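Local coordinates for FOKI restriction endonuclease (PDB 2FOK), which recognises a specific DNA sequence and, as a type IIS restriction endonuclease, hydrolyses both strands at a distance from it, using metal ions in catalysis, at residues Arg228-Gly231 with Gly232-Lys236; Pro161-Arg164 with Ile165-Leu168; Gln173-Lys177 with Phe178-Lys182; Asn346-Lys349 with Gly350-Thr354. One frame throughout, in Å; residues are numbered along the deposited sequence.

Contact 1. Residues Arg228-Gly231 with Gly232-Lys236; sequences RMIG and GWLDK
Gly232 N donates to Arg228 O at 2.9 Å, the shortest hydrogen bond between these two consecutive pieces of helix 222-236; the donor stands above the carbonyl plane and the N-H is bent as well (137°). The next link is better aligned at the acceptor, with Trp233 N meeting Met229 O at 3.0 Å almost head-on. Leu234 N then reaches Ile230 O at 3.1 Å with a nearly straight N-H (167°). Met229 O has a second neighbour in the indole of its own partner residue. Trp233 carries CG beside its backbone N (chi1 -71°), which folds the ring back over the preceding turn and sets Met229 O 3.5 Å above its plane, near the rim. Ile230 touches loosely with both branches: CG1 lies 4.5 Å from Trp233 CZ3, and CG2 lies 4.4 Å from Leu234 CD1. Bulky apolar residues suit this flank because Ile230 and Leu234 pack on helix 160-169, while the Trp233 indole stacks with Trp113. Gly231 and Gly232 bring only backbone to the contact, and Asp235 OD1 accepts from Gln242 N. Such a run of i to i+4 bonds with one apolar side marks an amphipathic alpha-helix, here followed by strands 240-248 and 258-267, an order consistent with the winged helix-turn-helix class.

Contact 2. Residues Pro161-Arg164 with Ile165-Leu168; sequences PAIR and ILTL
Pro161 opens this run of helix 160-169, in a recognition subdomain of the helix-turn-helix class, by accepting from Ile165 N through its carbonyl O at 2.8 Å. Proline suits the first turn of an alpha-helix, where a missing N-H costs no bond within the helix, and its ring rests on Ile230 of helix 222-236. Ala162 O takes Leu166 N at 3.0 Å. Its methyl is small enough to let Ile230 come close, while Ile165 and Leu166 meet Leu234 of the same neighbouring helix. Ile163 O is gripped twice by one residue: Thr167 N comes at 3.0 Å and Thr167 OG1 at 2.9 Å, from opposite faces of the carbonyl plane. The hydroxyl reaches back because it lies beside its own backbone N (chi1 -59°), a common way for threonine to satisfy its polar group inside a helix. The side chain of Ile163 is apolar and packs on Phe357. Arg164 O accepts from Leu168 N. The arginine chain leaves with CG opposite the backbone N and then bends at chi2 (52°), which carries the guanidinium across Leu168. Leu168 CD2 lies over the centre of one guanidinium face, 4.1 Å from Arg164 CZ, so Leu168 offers a flat charged group an apolar bed, while NE is bound by Asn183 O. On the Thr167 side a water bridges the two side chains: it accepts weakly from Arg164 NH1 and donates to Thr167 OG1 at 3.1 Å.

Contact 3. Residues Gln173-Lys177 with Phe178-Lys182; sequences QHLTK and FDLGK
Two successive chi1 angles near +60°, in Thr176 (56°) and Lys177 (55°), place OG1 and CG in the crowded position between backbone N and carbonyl carbon, and both atoms are thereby turned onto Phe178. Lys177 CG sits over one ring face, 3.8 Å from the centroid of Phe178 and close to the ring normal, a CH-pi contact. The long methylene chain suits this place, running alongside the aromatic before its NZ forms a salt bridge with Glu220. Thr176 OG1 comes instead to the ring edge, in plane, 3.6 Å from Phe178 CD2. Thr176 is the N-cap residue of helix 177-181: its OG1 accepts a long, weak bond from Asp179 N at 3.4 Å and is also hydrogen-bonded to Glu197. Thr176 O opens the helical bonding, taking Leu180 N at 3.1 Å within its carbonyl plane, and Lys177 O receives Gly181 N. Leu175 lies across the first turn. Its CB touches Asp179 CB at 3.8 Å, and its CD1 methyl meets Leu180 CD2 at 3.9 Å, the side chains crossing at about a right angle. Leu175 also pairs through its backbone with Phe265, making strand 175-176 an outer strand of an antiparallel sheet beside strand 258-267; beyond the cap, Leu180 packs on helices 160-169 and 222-236, and Phe178 on helix 197-205.

Contact 4. Residues Asn346-Lys349 with Gly350-Thr354; sequences NDIK and GLINT
Lys349 O and Ile348 O anchor the last turn of this helix. Asn353 N reaches Lys349 O at 2.8 Å, and Ile352 N reaches Ile348 O at 3.0 Å with an almost linear N-H (171°). Asn353 also turns its side chain back (chi1 -87°), bringing CG to within 3.1 Å of Lys349 O. Its amide lies beside the lysine stem and points the same way, ND2 standing 3.9 Å from Lys349 CG, while ND2 itself makes a weak bond to Ser187 OG. The two preceding backbone bonds are weak: Gly350 N to Asn346 O and Leu351 N to Asp347 O are both 3.3 Å long. Lys349, on the exposed side, curls at chi3 (75°) to give Asn346 OD1 a long, weak bond from NZ. Helix 341-352 belongs to the D3 domain, of the helix-turn-helix class, and Asp347 ties it to helix 303-319 by salt bridges to Arg309 and Arg310, one from each carboxylate oxygen, which probably offsets the charge of this buried acid. Leu351 CG lies 3.5 Å from Asp347 O, and its side chain packs on Leu314. Beta-branched Ile348 and Ile352 cross at a slant, CG2 of Ile348 meeting CD1 of Ile352 at 4.0 Å, and Ile352 goes on to cover Ile358 and Ile360 of strand 358-361.

Along the chain the order is contact 2, contact 3, contact 1, contact 4. The first three lie in one recognition subdomain, their centres 11 to 13 Å apart: helix 160-169 packs against helix 222-236 through contacts 1 and 2, and Leu168 joins it to strand 175-176 and helix 177-181 of contact 3. Contact 4, in the D3 domain, has its centre about 13 Å from that of contact 2 and about 22 Å from that of contact 1. It nevertheless touches helix 160-169, with Thr354 O 3.3 Å from Pro161 CD. That helix therefore faces its own subdomain on one flank and D3 on another, joining two subdomains of what is probably the DNA-recognition part of the enzyme.

Contact 1. Residues Arg228-Gly231 with Gly232-Lys236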
loop_
_atom_site.group_PDB
_atom_site.type_symbol
_atom_site.label_atom_id
_atom_site.label_comp_id
_atom_site.label_asym_id
_atom_site.label_seq_id
_atom_site.Cartn_x
_atom_site.Cartn_y
_atom_site.Cartn_z
ATOM N N ARG A 228 -1.991 -10.381 0.096
ATOM C CA ARG A 228 -1.605 -11.644 0.709
ATOM C C ARG A 228 -2.650 -12.032 1.746
ATOM O O ARG A 228 -3.039 -13.196 1.856
ATOM C CB ARG A 228 -0.222 -11.508 1.368
ATOM C CG ARG A 228 0.028 -12.477 2.524
ATOM C CD ARG A 228 1.405 -12.305 3.158
ATOM N NE ARG A 228 1.584 -11.008 3.807
ATOM C CZ ARG A 228 0.990 -10.648 4.941
ATOM N NH1 ARG A 228 0.174 -11.487 5.561
ATOM N NH2 ARG A 228 1.212 -9.448 5.464
ATOM N N MET A 229 -3.103 -11.040 2.505
ATOM C CA MET A 229 -4.107 -11.262 3.537
ATOM C C MET A 229 -5.448 -11.614 2.914
ATOM O O MET A 229 -6.011 -12.674 3.192
ATOM C CB MET A 229 -4.252 -10.008 4.404
ATOM C CG MET A 229 -3.012 -9.701 5.234
ATOM S SD MET A 229 -2.430 -11.178 6.090
ATOM C CE MET A 229 -3.695 -11.298 7.383
ATOM N N ILE A 230 -5.963 -10.728 2.066
ATOM C CA ILE A 230 -7.239 -10.998 1.433
ATOM C C ILE A 230 -7.178 -12.314 0.668
ATOM O O ILE A 230 -8.119 -13.104 0.711
ATOM C CB ILE A 230 -7.663 -9.873 0.480
ATOM C CG1 ILE A 230 -7.641 -8.530 1.220
ATOM C CG2 ILE A 230 -9.088 -10.146 -0.039
ATOM C CD1 ILE A 230 -7.800 -7.320 0.320
ATOM N N GLY A 231 -6.065 -12.550 -0.018
ATOM C CA GLY A 231 -5.906 -13.784 -0.770
ATOM C C GLY A 231 -5.920 -15.008 0.128
ATOM O O GLY A 231 -6.403 -16.071 -0.267
ATOM N N GLY A 232 -5.377 -14.865 1.331
ATOM C CA GLY A 232 -5.366 -15.967 2.279
ATOM C C GLY A 232 -6.759 -16.256 2.820
ATOM O O GLY A 232 -7.102 -17.405 3.110
ATOM N N TRP A 233 -7.572 -15.211 2.959
ATOM C CA TRP A 233 -8.943 -15.376 3.439
ATOM C C TRP A 233 -9.716 -16.210 2.421
ATOM O O TRP A 233 -10.387 -17.180 2.780
ATOM C CB TRP A 233 -9.623 -14.007 3.606
ATOM C CG TRP A 233 -9.098 -13.197 4.766
ATOM C CD1 TRP A 233 -8.299 -13.639 5.801
ATOM C CD2 TRP A 233 -9.317 -11.797 5.004
ATOM N NE1 TRP A 233 -8.009 -12.597 6.662
ATOM C CE2 TRP A 233 -8.620 -11.458 6.198
ATOM C CE3 TRP A 233 -10.030 -10.797 4.328
ATOM C CZ2 TRP A 233 -8.622 -10.161 6.720
ATOM C CZ3 TRP A 233 -10.031 -9.513 4.843
ATOM C CH2 TRP A 233 -9.329 -9.203 6.032
ATOM N N LEU A 234 -9.596 -15.835 1.147
ATOM C CA LEU A 234 -10.275 -16.522 0.044
ATOM C C LEU A 234 -9.799 -17.956 -0.158
ATOM O O LEU A 234 -10.536 -18.793 -0.665
ATOM C CB LEU A 234 -10.059 -15.762 -1.258
ATOM C CG LEU A 234 -10.551 -14.325 -1.349
ATOM C CD1 LEU A 234 -9.952 -13.673 -2.579
ATOM C CD2 LEU A 234 -12.073 -14.310 -1.419
ATOM N N ASP A 235 -8.556 -18.229 0.218
ATOM C CA ASP A 235 -7.996 -19.562 0.070
ATOM C C ASP A 235 -8.703 -20.491 1.049
ATOM O O ASP A 235 -9.240 -21.532 0.662
ATOM C CB ASP A 235 -6.491 -19.521 0.348
ATOM C CG ASP A 235 -5.839 -20.890 0.281
ATOM O OD1 ASP A 235 -5.502 -21.353 -0.837
ATOM O OD2 ASP A 235 -5.654 -21.502 1.358
ATOM N N LYS A 236 -8.722 -20.093 2.317
ATOM C CA LYS A 236 -9.354 -20.876 3.361
ATOM C C LYS A 236 -10.849 -21.099 3.136
ATOM O O LYS A 236 -11.436 -22.007 3.726
ATOM C CB LYS A 236 -9.120 -20.212 4.719
ATOM C CG LYS A 236 -7.666 -20.284 5.162
ATOM C CD LYS A 236 -7.508 -20.280 6.673
ATOM C CE LYS A 236 -6.999 -18.918 7.165
ATOM N NZ LYS A 236 -5.842 -18.404 6.374
#

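Contact 2. Residues Pro161-Arg164 with Ile165-Leu168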
loop_
_atom_site.group_PDB
_atom_site.type_symbol
_atom_site.label_atom_id
_atom_site.label_comp_id
_atom_site.label_asym_id
_atom_site.label_seq_id
_atom_site.Cartn_x
_atom_site.Cartn_y
_atom_site.Cartn_z
ATOM N N PRO A 161 -12.426 -5.250 -1.974
ATOM C CA PRO A 161 -11.083 -5.780 -2.236
ATOM C C PRO A 161 -11.025 -7.260 -2.589
ATOM O O PRO A 161 -10.236 -7.661 -3.446
ATOM C CB PRO A 161 -10.323 -5.450 -0.959
ATOM C CG PRO A 161 -10.954 -4.163 -0.518
ATOM C CD PRO A 161 -12.433 -4.383 -0.783
ATOM N N ALA A 162 -11.850 -8.067 -1.925
ATOM C CA ALA A 162 -11.904 -9.504 -2.191
ATOM C C ALA A 162 -12.448 -9.680 -3.599
ATOM O O ALA A 162 -11.937 -10.472 -4.381
ATOM C CB ALA A 162 -12.816 -10.198 -1.188
ATOM N N ILE A 163 -13.491 -8.929 -3.926
ATOM C CA ILE A 163 -14.059 -9.010 -5.268
ATOM C C ILE A 163 -12.999 -8.585 -6.281
ATOM O O ILE A 163 -12.907 -9.155 -7.361
ATOM C CB ILE A 163 -15.311 -8.116 -5.411
ATOM C CG1 ILE A 163 -16.433 -8.661 -4.520
ATOM C CG2 ILE A 163 -15.773 -8.080 -6.874
ATOM C CD1 ILE A 163 -16.641 -10.164 -4.625
ATOM N N ARG A 164 -12.192 -7.589 -5.920
ATOM C CA ARG A 164 -11.126 -7.111 -6.797
ATOM C C ARG A 164 -10.054 -8.175 -6.970
ATOM O O ARG A 164 -9.536 -8.356 -8.064
ATOM C CB ARG A 164 -10.470 -5.847 -6.239
ATOM C CG ARG A 164 -9.313 -5.357 -7.090
ATOM C CD ARG A 164 -9.737 -5.220 -8.561
ATOM N NE ARG A 164 -8.804 -4.404 -9.337
ATOM C CZ ARG A 164 -8.980 -4.064 -10.614
ATOM N NH1 ARG A 164 -10.056 -4.466 -11.272
ATOM N NH2 ARG A 164 -8.068 -3.332 -11.241
ATOM N N ILE A 165 -9.700 -8.868 -5.893
ATOM C CA ILE A 165 -8.694 -9.912 -6.018
ATOM C C ILE A 165 -9.233 -10.998 -6.963
ATOM O O ILE A 165 -8.485 -11.543 -7.777
ATOM C CB ILE A 165 -8.330 -10.540 -4.638
ATOM C CG1 ILE A 165 -7.616 -9.506 -3.757
ATOM C CG2 ILE A 165 -7.409 -11.743 -4.831
ATOM C CD1 ILE A 165 -6.144 -9.271 -4.108
ATOM N N LEU A 166 -10.532 -11.293 -6.861
ATOM C CA LEU A 166 -11.174 -12.314 -7.700
ATOM C C LEU A 166 -11.230 -11.919 -9.171
ATOM O O LEU A 166 -11.143 -12.766 -10.055
ATOM C CB LEU A 166 -12.595 -12.586 -7.213
ATOM C CG LEU A 166 -12.777 -13.323 -5.886
ATOM C CD1 LEU A 166 -14.236 -13.754 -5.789
ATOM C CD2 LEU A 166 -11.841 -14.532 -5.786
ATOM N N THR A 167 -11.394 -10.626 -9.427
ATOM C CA THR A 167 -11.450 -10.124 -10.791
ATOM C C THR A 167 -10.089 -10.243 -11.457
ATOM O O THR A 167 -9.998 -10.515 -12.652
ATOM C CB THR A 167 -11.896 -8.643 -10.823
ATOM O OG1 THR A 167 -13.187 -8.518 -10.209
ATOM C CG2 THR A 167 -11.979 -8.138 -12.259
ATOM N N LEU A 168 -9.030 -10.050 -10.674
ATOM C CA LEU A 168 -7.661 -10.121 -11.185
ATOM C C LEU A 168 -7.182 -11.540 -11.482
ATOM O O LEU A 168 -6.157 -11.725 -12.127
ATOM C CB LEU A 168 -6.698 -9.467 -10.190
ATOM C CG LEU A 168 -6.889 -7.966 -9.965
ATOM C CD1 LEU A 168 -6.039 -7.489 -8.806
ATOM C CD2 LEU A 168 -6.509 -7.239 -11.225
HETATM O O HOH W 1 -12.907 -5.490 -9.673
#

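Contact 3. Residues Gln173-Lys177 with Phe178-Lys182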
loop_
_atom_site.group_PDB
_atom_site.type_symbol
_atom_site.label_atom_id
_atom_site.label_comp_id
_atom_site.label_asym_id
_atom_site.label_seq_id
_atom_site.Cartn_x
_atom_site.Cartn_y
_atom_site.Cartn_z
ATOM N N GLN A 173 -5.182 -16.841 -14.323
ATOM C CA GLN A 173 -3.812 -16.386 -14.095
ATOM C C GLN A 173 -3.278 -16.882 -12.749
ATOM O O GLN A 173 -4.049 -17.137 -11.819
ATOM C CB GLN A 173 -3.742 -14.844 -14.110
ATOM C CG GLN A 173 -4.409 -14.156 -15.307
ATOM C CD GLN A 173 -5.822 -13.687 -14.994
ATOM O OE1 GLN A 173 -6.542 -14.331 -14.239
ATOM N NE2 GLN A 173 -6.225 -12.563 -15.576
ATOM N N HIS A 174 -1.957 -17.019 -12.658
ATOM C CA HIS A 174 -1.289 -17.441 -11.425
ATOM C C HIS A 174 -0.449 -16.240 -11.005
ATOM O O HIS A 174 0.599 -15.972 -11.596
ATOM C CB HIS A 174 -0.377 -18.627 -11.694
ATOM C CG HIS A 174 0.228 -19.215 -10.458
ATOM N ND1 HIS A 174 -0.246 -18.938 -9.196
ATOM C CD2 HIS A 174 1.255 -20.084 -10.294
ATOM C CE1 HIS A 174 0.461 -19.612 -8.305
ATOM N NE2 HIS A 174 1.378 -20.313 -8.944
ATOM N N LEU A 175 -0.890 -15.512 -9.988
ATOM C CA LEU A 175 -0.148 -14.322 -9.590
ATOM C C LEU A 175 0.336 -14.234 -8.144
ATOM O O LEU A 175 -0.248 -14.833 -7.227
ATOM C CB LEU A 175 -0.982 -13.082 -9.928
ATOM C CG LEU A 175 -1.774 -13.123 -11.237
ATOM C CD1 LEU A 175 -2.699 -11.913 -11.315
ATOM C CD2 LEU A 175 -0.811 -13.122 -12.427
ATOM N N THR A 176 1.420 -13.473 -7.964
ATOM C CA THR A 176 2.020 -13.238 -6.658
ATOM C C THR A 176 1.314 -12.030 -6.061
ATOM O O THR A 176 0.597 -11.310 -6.767
ATOM C CB THR A 176 3.532 -12.904 -6.758
ATOM O OG1 THR A 176 3.725 -11.777 -7.626
ATOM C CG2 THR A 176 4.307 -14.085 -7.297
ATOM N N LYS A 177 1.530 -11.816 -4.766
ATOM C CA LYS A 177 0.939 -10.707 -4.031
ATOM C C LYS A 177 1.338 -9.368 -4.649
ATOM O O LYS A 177 0.613 -8.372 -4.526
ATOM C CB LYS A 177 1.417 -10.758 -2.588
ATOM C CG LYS A 177 2.941 -10.765 -2.459
ATOM C CD LYS A 177 3.381 -10.593 -1.014
ATOM C CE LYS A 177 4.408 -11.656 -0.616
ATOM N NZ LYS A 177 5.165 -11.278 0.605
ATOM N N PHE A 178 2.498 -9.353 -5.308
ATOM C CA PHE A 178 3.020 -8.143 -5.953
ATOM C C PHE A 178 2.288 -7.824 -7.244
ATOM O O PHE A 178 2.027 -6.651 -7.539
ATOM C CB PHE A 178 4.512 -8.288 -6.277
ATOM C CG PHE A 178 5.330 -8.798 -5.137
ATOM C CD1 PHE A 178 5.815 -7.925 -4.168
ATOM C CD2 PHE A 178 5.619 -10.156 -5.029
ATOM C CE1 PHE A 178 6.576 -8.399 -3.110
ATOM C CE2 PHE A 178 6.380 -10.635 -3.972
ATOM C CZ PHE A 178 6.859 -9.755 -3.012
ATOM N N ASP A 179 1.988 -8.866 -8.020
ATOM C CA ASP A 179 1.277 -8.713 -9.296
ATOM C C ASP A 179 -0.165 -8.346 -9.050
ATOM O O ASP A 179 -0.846 -7.818 -9.924
ATOM C CB ASP A 179 1.297 -10.012 -10.084
ATOM C CG ASP A 179 2.406 -10.054 -11.091
ATOM O OD1 ASP A 179 3.043 -8.997 -11.289
ATOM O OD2 ASP A 179 2.635 -11.143 -11.670
ATOM N N LEU A 180 -0.634 -8.680 -7.854
ATOM C CA LEU A 180 -1.994 -8.388 -7.440
ATOM C C LEU A 180 -1.990 -7.034 -6.762
ATOM O O LEU A 180 -2.832 -6.187 -7.044
ATOM C CB LEU A 180 -2.484 -9.469 -6.475
ATOM C CG LEU A 180 -2.827 -10.788 -7.174
ATOM C CD1 LEU A 180 -2.872 -11.937 -6.165
ATOM C CD2 LEU A 180 -4.156 -10.641 -7.892
ATOM N N GLY A 181 -1.010 -6.822 -5.891
ATOM C CA GLY A 181 -0.908 -5.569 -5.160
ATOM C C GLY A 181 -0.843 -4.306 -5.991
ATOM O O GLY A 181 -1.357 -3.270 -5.584
ATOM N N LYS A 182 -0.213 -4.385 -7.157
ATOM C CA LYS A 182 -0.077 -3.236 -8.039
ATOM C C LYS A 182 -1.409 -2.745 -8.616
ATOM O O LYS A 182 -1.510 -1.620 -9.117
ATOM C CB LYS A 182 0.885 -3.582 -9.173
ATOM C CG LYS A 182 0.567 -4.889 -9.869
ATOM C CD LYS A 182 1.534 -5.143 -11.008
ATOM C CE LYS A 182 0.988 -6.189 -11.946
ATOM N NZ LYS A 182 0.852 -5.658 -13.316
#

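Contact 4. Residues Asn346-Lys349 with Gly350-Thr354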
loop_
_atom_site.group_PDB
_atom_site.type_symbol
_atom_site.label_atom_id
_atom_site.label_comp_id
_atom_site.label_asym_id
_atom_site.label_seq_id
_atom_site.Cartn_x
_atom_site.Cartn_y
_atom_site.Cartn_z
ATOM N N ASN A 346 -7.766 9.840 -11.548
ATOM C CA ASN A 346 -6.951 8.967 -10.703
ATOM C C ASN A 346 -7.765 8.460 -9.521
ATOM O O ASN A 346 -7.565 7.341 -9.043
ATOM C CB ASN A 346 -5.704 9.701 -10.194
ATOM C CG ASN A 346 -4.745 8.773 -9.434
ATOM O OD1 ASN A 346 -3.982 8.011 -10.036
ATOM N ND2 ASN A 346 -4.781 8.847 -8.113
ATOM N N ASP A 347 -8.687 9.291 -9.055
ATOM C CA ASP A 347 -9.558 8.924 -7.946
ATOM C C ASP A 347 -10.499 7.799 -8.393
ATOM O O ASP A 347 -10.904 6.970 -7.596
ATOM C CB ASP A 347 -10.379 10.144 -7.499
ATOM C CG ASP A 347 -9.696 10.949 -6.407
ATOM O OD1 ASP A 347 -8.633 10.519 -5.908
ATOM O OD2 ASP A 347 -10.225 12.026 -6.046
ATOM N N ILE A 348 -10.838 7.769 -9.680
ATOM C CA ILE A 348 -11.739 6.741 -10.219
ATOM C C ILE A 348 -11.044 5.406 -10.442
ATOM O O ILE A 348 -11.652 4.350 -10.278
ATOM C CB ILE A 348 -12.373 7.201 -11.558
ATOM C CG1 ILE A 348 -13.254 8.420 -11.304
ATOM C CG2 ILE A 348 -13.179 6.062 -12.197
ATOM C CD1 ILE A 348 -13.993 8.916 -12.521
ATOM N N LYS A 349 -9.774 5.454 -10.830
ATOM C CA LYS A 349 -9.006 4.237 -11.068
ATOM C C LYS A 349 -8.827 3.510 -9.750
ATOM O O LYS A 349 -8.705 2.283 -9.713
ATOM C CB LYS A 349 -7.636 4.572 -11.649
ATOM C CG LYS A 349 -6.679 3.394 -11.645
ATOM C CD LYS A 349 -5.671 3.492 -12.762
ATOM C CE LYS A 349 -4.616 4.527 -12.453
ATOM N NZ LYS A 349 -4.359 4.670 -10.997
ATOM N N GLY A 350 -8.804 4.281 -8.665
ATOM C CA GLY A 350 -8.655 3.708 -7.340
ATOM C C GLY A 350 -9.947 3.037 -6.914
ATOM O O GLY A 350 -9.918 1.983 -6.284
ATOM N N LEU A 351 -11.087 3.646 -7.249
ATOM C CA LEU A 351 -12.377 3.058 -6.894
ATOM C C LEU A 351 -12.478 1.707 -7.597
ATOM O O LEU A 351 -12.818 0.688 -6.992
ATOM C CB LEU A 351 -13.518 3.980 -7.326
ATOM C CG LEU A 351 -13.660 5.230 -6.451
ATOM C CD1 LEU A 351 -14.670 6.180 -7.052
ATOM C CD2 LEU A 351 -14.090 4.820 -5.046
ATOM N N ILE A 352 -12.154 1.714 -8.884
ATOM C CA ILE A 352 -12.165 0.510 -9.694
ATOM C C ILE A 352 -11.189 -0.495 -9.068
ATOM O O ILE A 352 -11.522 -1.665 -8.882
ATOM C CB ILE A 352 -11.740 0.851 -11.157
ATOM C CG1 ILE A 352 -12.810 1.746 -11.803
ATOM C CG2 ILE A 352 -11.526 -0.427 -11.976
ATOM C CD1 ILE A 352 -12.471 2.230 -13.209
ATOM N N ASN A 353 -9.999 -0.013 -8.716
ATOM C CA ASN A 353 -8.955 -0.847 -8.128
ATOM C C ASN A 353 -9.246 -1.415 -6.731
ATOM O O ASN A 353 -8.461 -2.207 -6.194
ATOM C CB ASN A 353 -7.638 -0.066 -8.090
ATOM C CG ASN A 353 -6.841 -0.193 -9.381
ATOM O OD1 ASN A 353 -7.288 -0.804 -10.355
ATOM N ND2 ASN A 353 -5.646 0.382 -9.389
ATOM N N THR A 354 -10.362 -1.023 -6.128
ATOM C CA THR A 354 -10.676 -1.559 -4.813
ATOM C C THR A 354 -11.877 -2.508 -4.826
ATOM O O THR A 354 -12.254 -3.047 -3.789
ATOM C CB THR A 354 -10.857 -0.419 -3.760
ATOM O OG1 THR A 354 -11.652 -0.882 -2.658
ATOM C CG2 THR A 354 -11.492 0.779 -4.378
#